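Local coordinates for protein prephenate dehydratase (Arthrobacter aurescens, PDB 3MWB) that probably catalyses the conversion of prephenate to phenylpyruvate, with loss of carbon dioxide and water, in phenylalanine biosynthesis, and binds L-phenylalanine at its ACT domain, at residues A[231-236]-A[247-252]. Residues are numbered along the deposited sequence; the frame is centred on the assembly and turned at random.
Sequences SRIESR and FSIDAD. With PHE (phenylalanine), chain D; PHE (phenylalanine), chain C.
F247 meets S235 as a non-hydrogen-bonded antiparallel pair: ring atom CD1 lies 3.7 Å from S235 CB, and the ring edge, at CZ, points to CG of one bound phenylalanine 3.6 Å away. S235 OG is hydrogen-bonded to the backbone N of I233 of the second subunit. S248 pairs with E234 through two backbone bonds, the straighter being S248 N to E234 O (N-H...O angle 172°). With OG anti to the backbone N (chi1 -168°), S248 offers one oxygen in the guanidinium plane of R232 to both NH1 (2.9 Å) and NH2 (3.0 Å). I249 lies beside I233, CG1 to CG1 4.1 Å, on the face shared with F247, while I233 CG2 touches the second phenylalanine. D250 is gripped side-on, R232 NE to OD2 and NH2 to OD1 both 2.8 Å; the carboxylate is met from above its plane, the guanidinium and carboxylate planes being 62° apart. R232 NH1 also reaches E234 OE2 at 2.8 Å, completing a buried salt-bridge network. A leucine in place of R232 would probably strand the carboxylates of D250 and E234 without their shared cation. S231 and R232 both face D250, whose O accepts S231 N and, weakly, R232 N: a classic beta bulge. Beyond it, one water links D252 OD1 to S231 OG, while D252 OD2 is held by N229. This antiparallel hairpin, lined on one face by bound phenylalanine, is characteristic of an ACT domain paired across subunits, consistent with end-product feedback control, as in related prephenate dehydratases.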
# COMPACT_ATOMS: atom_id res chain seq x y z
N SER A 231 16.90 8.08 3.57
CA SER A 231 17.39 9.32 4.17
C SER A 231 17.26 10.52 3.22
O SER A 231 17.47 11.67 3.63
CB SER A 231 18.84 9.15 4.61
OG SER A 231 19.63 8.82 3.49
N ARG A 232 16.93 10.26 1.95
CA ARG A 232 16.74 11.33 0.98
C ARG A 232 15.86 10.88 -0.16
O ARG A 232 16.03 9.79 -0.71
CB ARG A 232 18.08 11.85 0.43
CG ARG A 232 17.94 13.12 -0.45
CD ARG A 232 19.31 13.59 -0.97
NE ARG A 232 19.89 12.52 -1.78
CZ ARG A 232 19.71 12.38 -3.09
NH1 ARG A 232 18.99 13.27 -3.77
NH2 ARG A 232 20.23 11.34 -3.72
N ILE A 233 14.88 11.72 -0.49
CA ILE A 233 14.19 11.60 -1.79
C ILE A 233 13.94 12.98 -2.41
O ILE A 233 13.60 13.93 -1.70
CB ILE A 233 12.88 10.83 -1.69
CG1 ILE A 233 12.15 10.86 -3.05
CG2 ILE A 233 12.02 11.39 -0.54
CD1 ILE A 233 10.90 10.13 -3.06
N GLU A 234 14.15 13.08 -3.72
CA GLU A 234 13.87 14.29 -4.48
C GLU A 234 13.38 13.91 -5.89
O GLU A 234 14.02 13.15 -6.62
CB GLU A 234 15.10 15.22 -4.57
CG GLU A 234 15.88 15.36 -3.26
CD GLU A 234 17.07 16.29 -3.33
OE1 GLU A 234 16.87 17.50 -3.61
OE2 GLU A 234 18.20 15.84 -3.07
N SER A 235 12.21 14.42 -6.25
CA SER A 235 11.75 14.34 -7.62
C SER A 235 12.33 15.49 -8.46
O SER A 235 12.55 16.60 -7.96
CB SER A 235 10.22 14.34 -7.67
OG SER A 235 9.72 15.54 -7.09
N ARG A 236 12.58 15.21 -9.74
CA ARG A 236 13.11 16.18 -10.67
C ARG A 236 12.42 15.96 -12.02
O ARG A 236 12.31 14.82 -12.45
CB ARG A 236 14.63 16.02 -10.85
CG ARG A 236 15.48 16.09 -9.56
CD ARG A 236 15.76 17.52 -9.08
NE ARG A 236 16.45 18.33 -10.07
CZ ARG A 236 15.94 19.42 -10.65
NH1 ARG A 236 14.73 19.86 -10.33
NH2 ARG A 236 16.64 20.09 -11.55
N PHE A 247 13.35 10.12 -9.71
CA PHE A 247 13.49 10.25 -8.27
C PHE A 247 14.93 9.92 -7.87
O PHE A 247 15.47 8.87 -8.22
CB PHE A 247 12.50 9.34 -7.55
CG PHE A 247 11.09 9.52 -8.03
CD1 PHE A 247 10.35 10.62 -7.64
CD2 PHE A 247 10.51 8.57 -8.89
CE1 PHE A 247 9.02 10.79 -8.10
CE2 PHE A 247 9.18 8.71 -9.33
CZ PHE A 247 8.44 9.84 -8.95
N SER A 248 15.55 10.87 -7.17
CA SER A 248 16.88 10.73 -6.60
C SER A 248 16.73 10.29 -5.14
O SER A 248 16.04 10.94 -4.34
CB SER A 248 17.60 12.07 -6.69
OG SER A 248 18.98 11.97 -6.41
N ILE A 249 17.33 9.16 -4.80
CA ILE A 249 17.00 8.50 -3.53
C ILE A 249 18.26 7.99 -2.83
O ILE A 249 19.12 7.36 -3.47
CB ILE A 249 16.02 7.29 -3.76
CG1 ILE A 249 14.63 7.77 -4.25
CG2 ILE A 249 15.83 6.47 -2.48
CD1 ILE A 249 13.79 6.66 -4.86
N ASP A 250 18.37 8.26 -1.53
CA ASP A 250 19.41 7.61 -0.69
C ASP A 250 18.72 6.65 0.26
O ASP A 250 17.76 7.05 0.96
CB ASP A 250 20.22 8.63 0.14
CG ASP A 250 20.97 9.67 -0.71
OD1 ASP A 250 21.27 9.40 -1.91
OD2 ASP A 250 21.27 10.76 -0.17
N ALA A 251 19.18 5.40 0.27
CA ALA A 251 18.70 4.37 1.21
C ALA A 251 19.78 3.99 2.19
O ALA A 251 20.99 4.08 1.86
CB ALA A 251 18.22 3.14 0.44
N ASP A 252 19.38 3.59 3.40
CA ASP A 252 20.30 2.98 4.39
C ASP A 252 20.62 1.57 3.94
O ASP A 252 19.71 0.75 3.72
CB ASP A 252 19.63 2.85 5.75
CG ASP A 252 19.42 4.17 6.44
OD1 ASP A 252 19.92 5.22 5.93
OD2 ASP A 252 18.78 4.17 7.53
N PHE D . 2.52 11.56 -9.84
CA PHE D . 3.08 10.32 -9.24
C PHE D . 2.56 10.06 -7.82
O PHE D . 1.74 10.79 -7.29
CB PHE D . 4.62 10.32 -9.30
CG PHE D . 5.29 11.51 -8.63
CD1 PHE D . 5.41 11.58 -7.24
CD2 PHE D . 5.85 12.52 -9.40
CE1 PHE D . 6.07 12.65 -6.62
CE2 PHE D . 6.53 13.61 -8.79
CZ PHE D . 6.61 13.67 -7.40
OXT PHE D . 2.96 9.09 -7.16
N PHE C . 13.23 7.11 6.66
CA PHE C . 11.74 7.21 6.41
C PHE C . 11.30 6.25 5.32
O PHE C . 10.13 6.29 4.86
CB PHE C . 11.30 8.67 6.07
CG PHE C . 12.11 9.34 4.97
CD1 PHE C . 11.92 8.99 3.62
CD2 PHE C . 13.06 10.33 5.30
CE1 PHE C . 12.67 9.60 2.61
CE2 PHE C . 13.81 10.96 4.29
CZ PHE C . 13.61 10.59 2.93
OXT PHE C . 12.15 5.46 4.84
O HOH W 1 21.31 10.89 2.50
O HOH W 2 20.86 6.47 3.96